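Local coordinates for ABC transporter, permease protein, putative (Porphyromonas gingivalis, PDB 2P0S) that is one domain of a putative ABC transporter permease, probably serving membrane transport, and binds a magnesium ion, at residues A36-T39 with A40-R44; I59-L63 with L64-N68; S91-L94 with S95-I99; I104-I107 with K108-L111. All blocks are in the same frame, centred on the assembly; numbering follows the deposited sequence.

Contact 1: A36-T39 with A40-R44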
loop_
_atom_site.group_PDB
_atom_site.type_symbol
_atom_site.label_atom_id
_atom_site.label_comp_id
_atom_site.label_asym_id
_atom_site.label_seq_id
_atom_site.Cartn_x
_atom_site.Cartn_y
_atom_site.Cartn_z
ATOM N N ALA A 36 7.813 20.348 3.977
ATOM C CA ALA A 36 7.939 20.940 5.338
ATOM C C ALA A 36 8.606 22.286 5.304
ATOM O O ALA A 36 9.768 22.434 4.899
ATOM C CB ALA A 36 8.768 19.954 6.264
ATOM N N GLU A 37 7.877 23.290 5.799
ATOM C CA GLU A 37 8.438 24.590 6.018
ATOM C C GLU A 37 8.952 24.835 7.439
ATOM O O GLU A 37 9.529 25.871 7.663
ATOM C CB GLU A 37 7.349 25.638 5.668
ATOM C CG GLU A 37 7.028 25.589 4.167
ATOM C CD GLU A 37 8.159 26.063 3.251
ATOM O OE1 GLU A 37 7.961 25.981 2.028
ATOM O OE2 GLU A 37 9.257 26.491 3.706
ATOM N N LYS A 38 8.679 23.948 8.401
ATOM C CA LYS A 38 9.135 24.056 9.790
ATOM C C LYS A 38 9.717 22.680 10.120
ATOM O O LYS A 38 9.518 21.764 9.368
ATOM C CB LYS A 38 7.920 24.175 10.701
ATOM C CG LYS A 38 7.413 25.639 11.067
ATOM C CD LYS A 38 7.043 26.475 9.889
ATOM C CE LYS A 38 5.889 27.507 10.244
ATOM N NZ LYS A 38 6.403 28.630 11.092
ATOM N N THR A 39 10.343 22.528 11.284
ATOM C CA THR A 39 10.811 21.254 11.750
ATOM C C THR A 39 9.693 20.451 12.334
ATOM O O THR A 39 8.594 21.020 12.692
ATOM C CB THR A 39 11.863 21.415 12.884
ATOM O OG1 THR A 39 11.247 21.997 14.050
ATOM C CG2 THR A 39 12.998 22.323 12.414
ATOM N N ALA A 40 9.947 19.140 12.473
ATOM C CA ALA A 40 9.006 18.297 13.168
ATOM C C ALA A 40 8.644 18.848 14.566
ATOM O O ALA A 40 7.470 18.803 14.936
ATOM C CB ALA A 40 9.556 16.843 13.262
ATOM N N GLU A 41 9.645 19.254 15.365
ATOM C CA GLU A 41 9.419 19.775 16.719
ATOM C C GLU A 41 8.616 21.075 16.636
ATOM O O GLU A 41 7.711 21.322 17.441
ATOM C CB GLU A 41 10.754 20.046 17.447
ATOM C CG GLU A 41 10.631 20.744 18.870
ATOM C CD GLU A 41 9.770 19.939 19.915
ATOM O OE1 GLU A 41 9.556 18.716 19.749
ATOM O OE2 GLU A 41 9.268 20.562 20.891
ATOM N N GLU A 42 8.905 21.923 15.676
ATOM C CA GLU A 42 8.004 23.105 15.595
ATOM C C GLU A 42 6.594 22.816 15.250
ATOM O O GLU A 42 5.704 23.506 15.824
ATOM C CB GLU A 42 8.567 24.121 14.631
ATOM C CG GLU A 42 9.902 24.576 15.056
ATOM C CD GLU A 42 10.453 25.485 14.038
ATOM O OE1 GLU A 42 10.593 25.027 12.880
ATOM O OE2 GLU A 42 10.670 26.672 14.368
ATOM N N TYR A 43 6.334 21.946 14.261
ATOM C CA TYR A 43 4.988 21.519 13.973
ATOM C C TYR A 43 4.325 20.875 15.234
ATOM O O TYR A 43 3.132 21.091 15.510
ATOM C CB TYR A 43 4.952 20.538 12.785
ATOM C CG TYR A 43 5.169 21.137 11.450
ATOM C CD1 TYR A 43 4.322 22.133 10.971
ATOM C CD2 TYR A 43 6.179 20.619 10.562
ATOM C CE1 TYR A 43 4.483 22.658 9.697
ATOM C CE2 TYR A 43 6.324 21.134 9.254
ATOM C CZ TYR A 43 5.450 22.181 8.860
ATOM O OH TYR A 43 5.497 22.720 7.598
ATOM N N ARG A 44 5.078 20.101 16.004
ATOM C CA ARG A 44 4.518 19.541 17.204
ATOM C C ARG A 44 3.990 20.639 18.132
ATOM O O ARG A 44 2.930 20.498 18.656
ATOM C CB ARG A 44 5.568 18.789 18.030
ATOM C CG ARG A 44 4.984 17.959 19.204
ATOM C CD ARG A 44 6.148 17.113 19.945
ATOM N NE ARG A 44 7.021 18.092 20.612
ATOM C CZ ARG A 44 6.698 18.650 21.818
ATOM N NH1 ARG A 44 5.605 18.247 22.473
ATOM N NH2 ARG A 44 7.468 19.577 22.383
#
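The carbonyl T39 O takes the first i to i+4 bond of helix 40-51, from Y43 N at 2.9 Å and almost straight, as the chain turns into the helix from strand 32-35. T39 is the N-cap and forms a capping box with E42. Its OG1 accepts from E42 N at 2.9 Å. In return, T39 N donates to E42 OE1 at 3.0 Å, nearly linear; the oxygen accepts with its anti lone pair. T39 OG1 lies between the backbone N and the carbonyl carbon (chi1 66°), which turns it to the first turn of the helix. E42, extended beyond CG, crosses T39 at a slant and brings OE1 back to T39 N. OE1 also has a weak bond from T39 OG1. The box pairs the amide of E42, in the first turn, with T39 OG1, and the amide of T39 with the E42 carboxylate.

Y43 fills the other half of the contact. Its CG sits beside the backbone N (chi1 -74°), and the ring runs back under the loop. K38 CB makes a CH-pi contact over the ring centre, 3.7 Å from the centroid. The lysine chain bends away after that. A36 CB meets the ring at its edge, 4.0 Å from Y43 CE2. Y43 also packs on V56 of strand 55-59 and on W125 of the second subunit. The phenol oxygen then holds the loop: E37 N donates to Y43 OH at 3.0 Å.

Contact 2: I59-L63 with L64-N68. With MG (magnesium ion), chain C.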
loop_
_atom_site.group_PDB
_atom_site.type_symbol
_atom_site.label_atom_id
_atom_site.label_comp_id
_atom_site.label_asym_id
_atom_site.label_seq_id
_atom_site.Cartn_x
_atom_site.Cartn_y
_atom_site.Cartn_z
ATOM N N ILE A 59 13.194 12.714 7.108
ATOM C CA ILE A 59 14.312 11.939 6.498
ATOM C C ILE A 59 15.599 12.685 6.781
ATOM O O ILE A 59 15.799 13.780 6.352
ATOM C CB ILE A 59 14.146 11.652 4.987
ATOM C CG1 ILE A 59 12.956 10.813 4.781
ATOM C CG2 ILE A 59 15.382 10.729 4.639
ATOM C CD1 ILE A 59 12.338 10.643 3.280
ATOM N N ARG A 60 16.541 12.027 7.487
ATOM C CA ARG A 60 17.647 12.705 8.055
ATOM C C ARG A 60 18.954 12.364 7.356
ATOM O O ARG A 60 19.911 13.108 7.583
ATOM C CB ARG A 60 17.855 12.323 9.540
ATOM C CG ARG A 60 16.596 12.560 10.401
ATOM C CD ARG A 60 16.857 12.437 11.860
ATOM N NE ARG A 60 17.204 11.031 12.199
ATOM C CZ ARG A 60 16.300 10.069 12.395
ATOM N NH1 ARG A 60 15.000 10.350 12.340
ATOM N NH2 ARG A 60 16.686 8.840 12.749
ATOM N N GLN A 61 19.001 11.298 6.545
ATOM C CA GLN A 61 20.233 10.879 5.901
ATOM C C GLN A 61 19.841 10.033 4.688
ATOM O O GLN A 61 18.681 9.584 4.559
ATOM C CB GLN A 61 21.084 10.033 6.869
ATOM C CG GLN A 61 22.453 9.690 6.296
ATOM C CD GLN A 61 23.451 9.150 7.331
ATOM O OE1 GLN A 61 23.255 9.363 8.572
ATOM N NE2 GLN A 61 24.515 8.369 6.853
ATOM N N ASP A 62 20.778 9.956 3.729
ATOM C CA ASP A 62 20.640 9.075 2.577
ATOM C C ASP A 62 20.326 7.675 3.128
ATOM O O ASP A 62 21.117 7.205 3.981
ATOM C CB ASP A 62 21.980 9.072 1.789
ATOM C CG ASP A 62 21.865 8.275 0.493
ATOM O OD1 ASP A 62 21.244 7.196 0.519
ATOM O OD2 ASP A 62 22.275 8.797 -0.582
ATOM N N LEU A 63 19.230 7.063 2.662
ATOM C CA LEU A 63 18.651 5.823 3.261
ATOM C C LEU A 63 19.390 4.624 2.791
ATOM O O LEU A 63 19.224 3.534 3.410
ATOM C CB LEU A 63 17.129 5.673 2.971
ATOM C CG LEU A 63 16.382 6.862 3.576
ATOM C CD1 LEU A 63 14.898 6.748 3.254
ATOM C CD2 LEU A 63 16.457 6.830 5.177
ATOM N N LEU A 64 20.268 4.871 1.821
ATOM C CA LEU A 64 21.196 3.778 1.466
ATOM C C LEU A 64 22.340 3.675 2.415
ATOM O O LEU A 64 22.922 2.526 2.530
ATOM C CB LEU A 64 21.665 3.910 0.006
ATOM C CG LEU A 64 20.739 3.469 -1.146
ATOM C CD1 LEU A 64 21.360 3.338 -2.566
ATOM C CD2 LEU A 64 20.047 2.167 -0.825
ATOM N N GLU A 65 22.823 4.750 3.006
ATOM C CA GLU A 65 23.906 4.790 4.015
ATOM C C GLU A 65 23.325 4.459 5.358
ATOM O O GLU A 65 23.831 3.684 6.085
ATOM C CB GLU A 65 24.555 6.197 4.112
ATOM C CG GLU A 65 25.124 6.663 2.806
ATOM C CD GLU A 65 25.460 8.205 2.784
ATOM O OE1 GLU A 65 25.707 8.689 1.652
ATOM O OE2 GLU A 65 25.509 8.889 3.870
ATOM N N ASP A 66 22.195 5.026 5.720
ATOM C CA ASP A 66 21.582 4.693 6.974
ATOM C C ASP A 66 20.052 4.511 6.847
ATOM O O ASP A 66 19.309 5.501 6.968
ATOM C CB ASP A 66 21.840 5.796 7.973
ATOM C CG ASP A 66 21.269 5.484 9.381
ATOM O OD1 ASP A 66 20.620 4.412 9.616
ATOM O OD2 ASP A 66 21.505 6.332 10.291
ATOM N N PRO A 67 19.589 3.284 6.616
ATOM C CA PRO A 67 18.123 3.089 6.338
ATOM C C PRO A 67 17.230 3.400 7.519
ATOM O O PRO A 67 16.041 3.410 7.359
ATOM C CB PRO A 67 17.979 1.608 5.989
ATOM C CG PRO A 67 19.250 0.988 6.651
ATOM C CD PRO A 67 20.332 1.989 6.501
ATOM N N ASN A 68 17.828 3.557 8.682
ATOM C CA ASN A 68 17.044 3.854 9.900
ATOM C C ASN A 68 16.780 5.314 10.123
ATOM O O ASN A 68 16.090 5.609 11.071
ATOM C CB ASN A 68 17.743 3.327 11.160
ATOM C CG ASN A 68 17.897 1.803 11.128
ATOM O OD1 ASN A 68 16.935 1.074 10.827
ATOM N ND2 ASN A 68 19.141 1.307 11.398
HETATM MG MG MG C . 23.181 10.450 -1.216
HETATM O O HOH W 1 14.150 7.522 12.953
HETATM O O HOH W 2 24.481 10.644 0.387
HETATM O O HOH W 3 24.614 9.234 -2.216
HETATM O O HOH W 4 22.136 10.401 -3.027
HETATM O O HOH W 5 24.416 12.165 -1.875
HETATM O O HOH W 6 21.843 11.958 -0.242
#
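The backbone of D62 and its side chain both bond to the residues that follow. D62 O accepts from D66 N at 3.0 Å, nearly straight and in the carbonyl plane, and more weakly from E65 N. D62 OD1 accepts from L64 N at 2.8 Å, met nearly along the C-O axis. D66 OD1 accepts from N68 N, two residues further on, from above its carboxylate plane; this is an Asx turn.

Q61 NE2 donates to E65 OE2 at 3.2 Å, which accepts with its anti lone pair; the amide and carboxylate planes are 70° apart. Q61 CD also lies against D66 CB. The carboxylates of D62 and E65 are stacked, 15° from parallel. Their like charges are probably eased by the metal. A water links R60 NH2, at 2.9 Å, to N68 O; its bond to N68 O is weak. The firmer partner of R60 is E58.

L63 CD2 lies against the backbone oxygen D66 O at 3.6 Å. The apolar packing of L63 is beyond the loop, on L90 and L94 of helix 80-100 and on L118 of the second subunit.

D62 CG is anti to the backbone N (chi1 -174°), which carries OD2 outward to the magnesium ion at 2.0 Å. Five waters fill the other positions. One of them donates to E65 OE1 at 2.6 Å, so E65 is a second-shell ligand. One carboxylate oxygen and five waters make a six-coordinate, largely hydrated magnesium site.

Contact 3: S91-L94 with S95-I99; sequences SDYL and SDKKI
S91 O receives two donors from S95. The backbone N comes at 2.9 Å and OG at 2.8 Å, from opposite faces of the carbonyl plane. S95 OG stands beside its own backbone N (chi1 -66°), which folds it back on the preceding turn. A serine hydroxyl bonded to the carbonyl four residues back is a familiar feature of alpha-helices. The amides of D96, K97 and K98 make the ordinary i to i+4 helix bonds.

Y93 and K97 lie on one side of the helix. Their side chains run obliquely past each other, with K97 CD 4.0 Å from Y93 OH. The lysine is fully extended. Both polar ends share E20, by a hydrogen bond from Y93 OH and a salt bridge from K97 NZ. The K97 side chain also lies about 4 Å from that of D62 and about 5 Å from the magnesium ion, between nearest atoms.

The outer shell is largely the second subunit. D92 forms a salt bridge with its R88, and S95 OG also bonds to its I116 N. D96 pairs instead with K115 of the same chain. The segment therefore lies in helix 80-100 between the loop 59-68, touched by L94, helix 107-114, touched by I99, and the second subunit.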
loop_
_atom_site.group_PDB
_atom_site.type_symbol
_atom_site.label_atom_id
_atom_site.label_comp_id
_atom_site.label_asym_id
_atom_site.label_seq_id
_atom_site.Cartn_x
_atom_site.Cartn_y
_atom_site.Cartn_z
ATOM N N SER A 91 11.222 2.232 -0.491
ATOM C CA SER A 91 11.985 0.914 -0.733
ATOM C C SER A 91 12.159 0.596 -2.191
ATOM O O SER A 91 13.200 0.079 -2.671
ATOM C CB SER A 91 11.285 -0.301 -0.070
ATOM O OG SER A 91 11.121 -0.100 1.362
ATOM N N ASP A 92 11.119 0.933 -2.946
ATOM C CA ASP A 92 11.152 0.541 -4.370
ATOM C C ASP A 92 12.141 1.490 -5.033
ATOM O O ASP A 92 12.874 1.101 -5.972
ATOM C CB ASP A 92 9.763 0.750 -4.983
ATOM C CG ASP A 92 8.694 -0.305 -4.615
ATOM O OD1 ASP A 92 9.011 -1.441 -4.170
ATOM O OD2 ASP A 92 7.463 0.040 -4.874
ATOM N N TYR A 93 12.089 2.785 -4.679
ATOM C CA TYR A 93 13.079 3.709 -5.193
ATOM C C TYR A 93 14.560 3.276 -4.919
ATOM O O TYR A 93 15.433 3.259 -5.828
ATOM C CB TYR A 93 12.806 5.115 -4.728
ATOM C CG TYR A 93 13.930 6.032 -5.122
ATOM C CD1 TYR A 93 13.997 6.548 -6.410
ATOM C CD2 TYR A 93 14.960 6.430 -4.207
ATOM C CE1 TYR A 93 15.004 7.504 -6.758
ATOM C CE2 TYR A 93 15.965 7.349 -4.581
ATOM C CZ TYR A 93 15.992 7.855 -5.919
ATOM O OH TYR A 93 16.922 8.788 -6.350
ATOM N N LEU A 94 14.840 2.954 -3.657
ATOM C CA LEU A 94 16.240 2.645 -3.244
ATOM C C LEU A 94 16.681 1.372 -3.915
ATOM O O LEU A 94 17.864 1.308 -4.285
ATOM C CB LEU A 94 16.348 2.469 -1.696
ATOM C CG LEU A 94 15.936 3.813 -0.997
ATOM C CD1 LEU A 94 15.618 3.399 0.494
ATOM C CD2 LEU A 94 17.109 4.753 -1.029
ATOM N N SER A 95 15.766 0.392 -3.977
ATOM C CA SER A 95 16.087 -0.889 -4.689
ATOM C C SER A 95 16.462 -0.619 -6.160
ATOM O O SER A 95 17.535 -0.980 -6.702
ATOM C CB SER A 95 14.909 -1.806 -4.609
ATOM O OG SER A 95 14.734 -2.176 -3.208
ATOM N N ASP A 96 15.588 0.128 -6.814
ATOM C CA ASP A 96 15.840 0.478 -8.191
ATOM C C ASP A 96 17.129 1.286 -8.422
ATOM O O ASP A 96 17.745 1.156 -9.529
ATOM C CB ASP A 96 14.659 1.344 -8.740
ATOM C CG ASP A 96 13.429 0.538 -9.049
ATOM O OD1 ASP A 96 13.424 -0.715 -8.923
ATOM O OD2 ASP A 96 12.403 1.183 -9.433
ATOM N N LYS A 97 17.466 2.207 -7.486
ATOM C CA LYS A 97 18.668 2.962 -7.608
ATOM C C LYS A 97 19.847 1.990 -7.544
ATOM O O LYS A 97 20.811 2.174 -8.305
ATOM C CB LYS A 97 18.767 3.958 -6.474
ATOM C CG LYS A 97 19.970 4.800 -6.520
ATOM C CD LYS A 97 19.779 6.101 -5.658
ATOM C CE LYS A 97 20.944 7.060 -5.838
ATOM N NZ LYS A 97 20.874 8.086 -4.732
ATOM N N LYS A 98 19.797 1.041 -6.621
ATOM C CA LYS A 98 20.927 0.073 -6.535
ATOM C C LYS A 98 20.971 -0.808 -7.766
ATOM O O LYS A 98 22.034 -1.070 -8.323
ATOM C CB LYS A 98 20.786 -0.822 -5.326
ATOM C CG LYS A 98 21.114 -0.141 -3.992
ATOM C CD LYS A 98 20.874 -1.113 -2.832
ATOM C CE LYS A 98 22.182 -1.681 -2.334
ATOM N NZ LYS A 98 22.002 -1.667 -0.811
ATOM N N ILE A 99 19.833 -1.303 -8.218
ATOM C CA ILE A 99 19.796 -2.145 -9.461
ATOM C C ILE A 99 20.417 -1.358 -10.616
ATOM O O ILE A 99 21.261 -1.879 -11.406
ATOM C CB ILE A 99 18.361 -2.589 -9.858
ATOM C CG1 ILE A 99 17.779 -3.552 -8.774
ATOM C CG2 ILE A 99 18.388 -3.366 -11.233
ATOM C CD1 ILE A 99 16.195 -3.652 -8.837
#

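Contact 4: I104-I107 with K108-L111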
loop_
_atom_site.group_PDB
_atom_site.type_symbol
_atom_site.label_atom_id
_atom_site.label_comp_id
_atom_site.label_asym_id
_atom_site.label_seq_id
_atom_site.Cartn_x
_atom_site.Cartn_y
_atom_site.Cartn_z
ATOM N N ILE A 104 24.130 -2.720 -16.970
ATOM C CA ILE A 104 23.195 -3.339 -17.756
ATOM C C ILE A 104 22.621 -2.296 -18.695
ATOM O O ILE A 104 22.174 -1.250 -18.179
ATOM C CB ILE A 104 21.929 -3.818 -16.871
ATOM C CG1 ILE A 104 22.391 -4.877 -15.797
ATOM C CG2 ILE A 104 20.877 -4.467 -17.778
ATOM C CD1 ILE A 104 21.471 -5.023 -14.666
ATOM N N PRO A 105 22.675 -2.537 -19.986
ATOM C CA PRO A 105 22.303 -1.441 -20.890
ATOM C C PRO A 105 20.841 -1.193 -20.797
ATOM O O PRO A 105 20.111 -2.115 -20.676
ATOM C CB PRO A 105 22.679 -1.966 -22.264
ATOM C CG PRO A 105 22.792 -3.501 -22.147
ATOM C CD PRO A 105 23.266 -3.682 -20.733
ATOM N N ASP A 106 20.496 0.078 -20.848
ATOM C CA ASP A 106 19.030 0.448 -20.812
ATOM C C ASP A 106 18.291 0.037 -19.512
ATOM O O ASP A 106 17.034 -0.132 -19.462
ATOM C CB ASP A 106 18.274 -0.042 -21.985
ATOM C CG ASP A 106 18.458 0.854 -23.237
ATOM O OD1 ASP A 106 17.523 0.742 -24.105
ATOM O OD2 ASP A 106 19.386 1.697 -23.303
ATOM N N ILE A 107 19.079 -0.100 -18.422
ATOM C CA ILE A 107 18.471 -0.585 -17.181
ATOM C C ILE A 107 17.340 0.367 -16.706
ATOM O O ILE A 107 16.320 -0.104 -16.186
ATOM C CB ILE A 107 19.527 -0.920 -16.103
ATOM C CG1 ILE A 107 18.872 -1.656 -14.870
ATOM C CG2 ILE A 107 20.339 0.352 -15.728
ATOM C CD1 ILE A 107 18.034 -2.876 -15.111
ATOM N N LYS A 108 17.525 1.660 -16.839
ATOM C CA LYS A 108 16.364 2.510 -16.381
ATOM C C LYS A 108 15.114 2.208 -17.114
ATOM O O LYS A 108 14.048 2.143 -16.478
ATOM C CB LYS A 108 16.681 3.983 -16.486
ATOM C CG LYS A 108 17.740 4.312 -15.423
ATOM C CD LYS A 108 17.925 5.819 -15.316
ATOM C CE LYS A 108 19.430 6.195 -15.324
ATOM N NZ LYS A 108 19.700 7.746 -15.210
ATOM N N GLN A 109 15.212 2.003 -18.443
ATOM C CA GLN A 109 14.018 1.707 -19.255
ATOM C C GLN A 109 13.444 0.358 -18.868
ATOM O O GLN A 109 12.239 0.158 -18.763
ATOM C CB GLN A 109 14.332 1.767 -20.780
ATOM C CG GLN A 109 14.756 3.194 -21.302
ATOM C CD GLN A 109 15.932 3.956 -20.592
ATOM O OE1 GLN A 109 15.808 5.242 -20.360
ATOM N NE2 GLN A 109 17.086 3.233 -20.270
ATOM N N ILE A 110 14.339 -0.645 -18.718
ATOM C CA ILE A 110 13.865 -1.908 -18.292
ATOM C C ILE A 110 13.165 -1.882 -16.910
ATOM O O ILE A 110 12.143 -2.512 -16.763
ATOM C CB ILE A 110 15.040 -2.934 -18.239
ATOM C CG1 ILE A 110 15.529 -3.152 -19.651
ATOM C CG2 ILE A 110 14.592 -4.219 -17.578
ATOM C CD1 ILE A 110 16.976 -3.817 -19.600
ATOM N N LEU A 111 13.723 -1.182 -15.920
ATOM C CA LEU A 111 13.113 -1.105 -14.609
ATOM C C LEU A 111 11.709 -0.469 -14.809
ATOM O O LEU A 111 10.692 -0.924 -14.222
ATOM C CB LEU A 111 13.956 -0.232 -13.633
ATOM C CG LEU A 111 15.224 -1.041 -13.201
ATOM C CD1 LEU A 111 16.174 -0.059 -12.451
ATOM C CD2 LEU A 111 14.950 -2.394 -12.367
#
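I107 and L111 lie one turn apart on helix 107-114, and their side chains run past each other at a slant. I107 CG1 is anti to the backbone N (chi1 -171°). This brings CD1 against the leucine, 3.9 Å from L111 CG. L111 CG in turn sits 3.3 Å from I107 O, beside the oxygen that takes the backbone bond from L111 N at 2.8 Å.

I110 reaches back to the turn before the helix. Its CG1 lies beside the backbone N (chi1 -66°), and the chain reaches D106 O and P105 O. CD1 comes 3.7 Å from P105 O, and I104 CG2 meets the same methyl more loosely at 4.4 Å. Residues I104 to I107 form a type II beta turn, with D106 in a positive-phi conformation. A weak bond from I107 N to I104 O closes it.

D106 occupies the N-cap position, but its carboxylate makes no capping bond. Its carbonyl begins the helix by accepting from I110 N at 2.8 Å, nearly straight. Q109 bends at chi2 and brings its amide back to the cap. NE2 lies 3.4 Å from D106 CA and donates weakly to D106 O at 3.5 Å. The amide and the D106 carboxylate are turned 62° apart.

The buried face of this helix start rests on the end of helix 80-100. I107 touches I99, while L111 touches D96, I99 and A100. I104 packs on I104 of the second subunit, I110 on its Y102 and L111 on its I99.

In the fold
From the N terminus, contact 1 comes first, where the chain leaves strand 32-35 for helix 40-51. Contact 2 follows in the loop between strands 55-59 and 70-74, a hairpin pair at one side of the mixed sheet. Contact 3 lies within helix 80-100, and contact 4 starts helix 107-114 after the next loop. All four are local and in series; none encloses or crosses another. Contact 1 stands apart, its centre about 39 Å from that of contact 4. The other three form a chain of touches: L63 and L64 pack on L94, and I99 packs on I107 and L111. All four also touch the second subunit.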